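PDB 7B7P: type IV pilus biogenesis protein PilB from Streptococcus sanguinis, which is a minor type IV pilin with a von Willebrand factor A-like domain carrying a metal-binding MIDAS, and has a direct role in adhesion. Local coordinates for residues Ser355-Gly369 against Ile387-Ala399. Numbering follows the deposited sequence.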
# COMPACT_ATOMS: atom_id res chain seq x y z
N SER A 355 8.31 -15.96 2.52
CA SER A 355 7.09 -15.26 2.13
C SER A 355 5.92 -16.23 1.97
O SER A 355 4.80 -15.94 2.38
CB SER A 355 7.31 -14.48 0.83
OG SER A 355 6.17 -13.69 0.54
N LYS A 356 6.17 -17.38 1.36
CA LYS A 356 5.09 -18.36 1.19
C LYS A 356 4.59 -18.89 2.53
O LYS A 356 3.39 -19.12 2.71
CB LYS A 356 5.57 -19.51 0.31
CG LYS A 356 5.50 -19.19 -1.17
CD LYS A 356 6.68 -19.76 -1.91
CE LYS A 356 6.57 -21.24 -2.04
NZ LYS A 356 7.34 -21.68 -3.25
N LYS A 357 5.48 -19.07 3.50
CA LYS A 357 5.02 -19.61 4.77
C LYS A 357 4.38 -18.56 5.68
O LYS A 357 3.39 -18.85 6.35
CB LYS A 357 6.18 -20.29 5.50
CG LYS A 357 5.74 -20.94 6.80
CD LYS A 357 6.79 -21.87 7.36
CE LYS A 357 6.22 -22.66 8.55
NZ LYS A 357 7.22 -23.65 9.00
N PHE A 358 4.93 -17.34 5.71
CA PHE A 358 4.58 -16.37 6.74
C PHE A 358 3.77 -15.17 6.23
O PHE A 358 3.47 -14.26 7.01
CB PHE A 358 5.86 -15.87 7.43
CG PHE A 358 6.57 -16.92 8.26
CD1 PHE A 358 6.09 -17.25 9.52
CD2 PHE A 358 7.70 -17.58 7.78
CE1 PHE A 358 6.73 -18.21 10.30
CE2 PHE A 358 8.34 -18.54 8.54
CZ PHE A 358 7.86 -18.85 9.81
N GLY A 359 3.40 -15.15 4.95
CA GLY A 359 2.85 -13.93 4.41
C GLY A 359 1.34 -13.88 4.24
O GLY A 359 0.84 -12.99 3.54
N LEU A 360 0.61 -14.79 4.89
CA LEU A 360 -0.81 -14.96 4.61
C LEU A 360 -1.61 -13.68 4.88
O LEU A 360 -2.45 -13.28 4.06
CB LEU A 360 -1.39 -16.12 5.42
CG LEU A 360 -2.88 -16.34 5.15
CD1 LEU A 360 -3.12 -16.71 3.70
CD2 LEU A 360 -3.48 -17.39 6.09
N GLY A 361 -1.40 -13.04 6.00
CA GLY A 361 -2.31 -11.92 6.14
C GLY A 361 -1.90 -10.60 5.51
O GLY A 361 -2.54 -9.57 5.75
N ILE A 362 -0.83 -10.58 4.72
CA ILE A 362 -0.09 -9.34 4.49
C ILE A 362 -0.59 -8.66 3.22
O ILE A 362 -0.76 -9.29 2.18
CB ILE A 362 1.42 -9.63 4.44
CG1 ILE A 362 1.89 -9.95 5.86
CG2 ILE A 362 2.21 -8.43 3.91
CD1 ILE A 362 3.26 -10.52 5.89
N LYS A 363 -0.86 -7.36 3.34
CA LYS A 363 -1.42 -6.62 2.21
C LYS A 363 -0.37 -6.36 1.14
O LYS A 363 -0.61 -6.60 -0.05
CB LYS A 363 -2.02 -5.30 2.71
CG LYS A 363 -2.42 -4.34 1.61
CD LYS A 363 -3.58 -4.89 0.82
CE LYS A 363 -4.39 -3.75 0.20
NZ LYS A 363 -4.98 -4.15 -1.09
N ARG A 364 0.81 -5.88 1.52
CA ARG A 364 1.81 -5.55 0.51
C ARG A 364 3.19 -5.57 1.16
O ARG A 364 3.34 -5.22 2.33
CB ARG A 364 1.54 -4.16 -0.12
CG ARG A 364 2.65 -3.58 -1.04
CD ARG A 364 2.27 -2.20 -1.64
NE ARG A 364 0.89 -2.24 -2.14
CZ ARG A 364 -0.12 -1.60 -1.57
NH1 ARG A 364 0.10 -0.85 -0.51
NH2 ARG A 364 -1.34 -1.73 -2.06
N VAL A 365 4.18 -6.02 0.38
CA VAL A 365 5.59 -5.87 0.74
C VAL A 365 6.20 -4.82 -0.18
O VAL A 365 6.25 -5.00 -1.40
CB VAL A 365 6.36 -7.19 0.64
CG1 VAL A 365 7.84 -6.96 1.02
CG2 VAL A 365 5.71 -8.29 1.51
N ASN A 366 6.71 -3.74 0.42
CA ASN A 366 7.50 -2.74 -0.28
C ASN A 366 8.98 -3.04 -0.05
O ASN A 366 9.41 -3.23 1.09
CB ASN A 366 7.18 -1.32 0.23
CG ASN A 366 5.83 -0.80 -0.28
OD1 ASN A 366 5.77 -0.16 -1.33
ND2 ASN A 366 4.77 -1.05 0.46
N VAL A 367 9.73 -3.12 -1.14
CA VAL A 367 11.18 -3.29 -1.08
C VAL A 367 11.85 -2.05 -1.64
O VAL A 367 11.51 -1.58 -2.74
CB VAL A 367 11.62 -4.55 -1.85
CG1 VAL A 367 13.12 -4.77 -1.69
CG2 VAL A 367 10.83 -5.73 -1.34
N ILE A 368 12.82 -1.53 -0.90
CA ILE A 368 13.56 -0.34 -1.27
C ILE A 368 15.01 -0.74 -1.44
O ILE A 368 15.69 -1.08 -0.46
CB ILE A 368 13.42 0.77 -0.23
CG1 ILE A 368 11.95 1.12 -0.00
CG2 ILE A 368 14.20 2.01 -0.65
CD1 ILE A 368 11.75 1.97 1.25
N GLY A 369 15.50 -0.70 -2.69
CA GLY A 369 16.93 -0.68 -2.97
C GLY A 369 17.54 0.70 -2.70
O GLY A 369 17.24 1.67 -3.40
N ILE A 387 9.77 -12.64 -3.41
CA ILE A 387 8.86 -12.43 -2.29
C ILE A 387 7.40 -12.46 -2.76
O ILE A 387 6.51 -12.93 -2.04
CB ILE A 387 9.21 -11.10 -1.57
CG1 ILE A 387 10.59 -11.17 -0.88
CG2 ILE A 387 8.12 -10.70 -0.54
CD1 ILE A 387 10.99 -9.83 -0.21
N GLY A 388 7.15 -12.03 -4.00
CA GLY A 388 5.82 -12.05 -4.61
C GLY A 388 5.24 -13.44 -4.82
O GLY A 388 4.02 -13.58 -4.92
N GLU A 389 6.07 -14.49 -4.86
CA GLU A 389 5.55 -15.85 -4.86
C GLU A 389 4.68 -16.15 -3.65
O GLU A 389 3.87 -17.09 -3.71
CB GLU A 389 6.69 -16.87 -4.89
CG GLU A 389 7.49 -16.85 -6.18
CD GLU A 389 8.54 -17.93 -6.17
OE1 GLU A 389 8.87 -18.42 -5.05
OE2 GLU A 389 9.03 -18.29 -7.26
N GLY A 390 4.82 -15.40 -2.56
CA GLY A 390 3.93 -15.61 -1.44
C GLY A 390 2.51 -15.09 -1.61
O GLY A 390 1.73 -15.15 -0.65
N GLY A 391 2.17 -14.51 -2.78
CA GLY A 391 0.80 -14.19 -3.13
C GLY A 391 0.31 -12.79 -2.78
O GLY A 391 -0.81 -12.44 -3.16
N MET A 392 1.08 -12.00 -2.04
CA MET A 392 0.65 -10.64 -1.74
C MET A 392 1.14 -9.68 -2.82
O MET A 392 1.99 -10.01 -3.65
CB MET A 392 1.15 -10.19 -0.35
CG MET A 392 2.69 -9.91 -0.23
SD MET A 392 3.72 -11.41 -0.56
CE MET A 392 3.27 -12.43 0.86
N GLU A 393 0.62 -8.46 -2.79
CA GLU A 393 1.15 -7.40 -3.64
C GLU A 393 2.59 -7.09 -3.23
O GLU A 393 2.92 -7.07 -2.04
CB GLU A 393 0.30 -6.14 -3.53
CG GLU A 393 -1.06 -6.25 -4.19
CD GLU A 393 -1.91 -4.98 -4.02
OE1 GLU A 393 -1.37 -3.94 -3.55
OE2 GLU A 393 -3.10 -5.02 -4.38
N THR A 394 3.44 -6.84 -4.21
CA THR A 394 4.80 -6.39 -3.96
C THR A 394 5.12 -5.22 -4.87
O THR A 394 4.54 -5.06 -5.94
CB THR A 394 5.84 -7.48 -4.20
OG1 THR A 394 5.86 -7.82 -5.59
CG2 THR A 394 5.54 -8.72 -3.35
N LYS A 395 6.08 -4.41 -4.44
CA LYS A 395 6.49 -3.24 -5.20
C LYS A 395 7.95 -2.95 -4.89
O LYS A 395 8.31 -2.72 -3.73
CB LYS A 395 5.60 -2.04 -4.86
CG LYS A 395 5.91 -0.77 -5.64
CD LYS A 395 5.33 0.43 -4.87
CE LYS A 395 5.87 1.78 -5.36
NZ LYS A 395 5.82 1.88 -6.84
N TYR A 396 8.77 -2.92 -5.93
CA TYR A 396 10.18 -2.56 -5.80
C TYR A 396 10.42 -1.12 -6.24
O TYR A 396 9.90 -0.68 -7.27
CB TYR A 396 11.06 -3.51 -6.61
CG TYR A 396 12.49 -3.08 -6.54
CD1 TYR A 396 13.18 -3.10 -5.33
CD2 TYR A 396 13.14 -2.56 -7.67
CE1 TYR A 396 14.50 -2.67 -5.25
CE2 TYR A 396 14.46 -2.14 -7.60
CZ TYR A 396 15.13 -2.20 -6.38
OH TYR A 396 16.43 -1.77 -6.29
N VAL A 397 11.24 -0.41 -5.47
CA VAL A 397 11.67 0.95 -5.79
C VAL A 397 13.14 1.07 -5.44
O VAL A 397 13.56 0.62 -4.37
CB VAL A 397 10.83 2.01 -5.03
CG1 VAL A 397 11.44 3.40 -5.20
CG2 VAL A 397 9.39 2.02 -5.51
N SER A 398 13.93 1.69 -6.32
CA SER A 398 15.32 2.03 -6.00
C SER A 398 15.42 3.50 -5.62
O SER A 398 14.81 4.36 -6.26
CB SER A 398 16.27 1.72 -7.15
OG SER A 398 15.76 2.18 -8.37
N ALA A 399 16.16 3.77 -4.55
CA ALA A 399 16.42 5.11 -4.06
C ALA A 399 17.93 5.28 -4.07
O ALA A 399 18.62 4.72 -3.20
CB ALA A 399 15.84 5.32 -2.65
O HOH W 1 0.98 -17.70 1.32
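Val365 and Val367 carry the tight side of this contact, on the sheet face where Ile387 lies over both, loosely over Val367, and Met392 packs on Val365 alone. Val365 CG2 lies 3.8 Å from Met392 CG and also touches Ile387 CG2, the two branched side chains crossing at about a right angle. Met392 bends at chi2 (-62°) and chi3 (-67°), and this folds its methyl CE back to within 3.2 Å of Ser355 OG, beside Gly359. The Ser355 hydroxyl donates to Ile387 O on a lone pair at 2.7 Å; the same carbonyl takes Gly390 N, so two donors grip this one oxygen. Beyond the helix ends, strands 364-369 and 393-399 run parallel with six backbone hydrogen bonds, from Val365 N to Glu393 O through to Ala399 N to Gly369 O. Near the far end the Tyr396 ring slants across the neighbouring strand, with CD1 4.0 Å from Val367 CG1 and OH 3.5 Å from Gly369 CA, where glycine leaves room for it.

The other face is looser at its outer margin. Glu393, exposed, swings OE1 to Arg364 NH2 at 2.7 Å, with only a weak second bond from NE; the carboxylate and guanidinium planes are 35° apart. From just before Arg364, Lys363 NZ reaches in with a long salt bridge to Glu393 OE2. Separately, at the exposed helix ends, Lys356 and Glu389 merely sit near each other as opposite charges.

Together the segments close a beta-alpha-beta unit of the von Willebrand A-type fold, with helix 380-388 as the crossover. Strand 364-370 lies between 276-283 and 393-399; helix 402-424 packs against Asn366, Ile368 and Val397, and its Asp419 holds Arg364 NH1, while helix 258-270 meets Ser355 and Ile362.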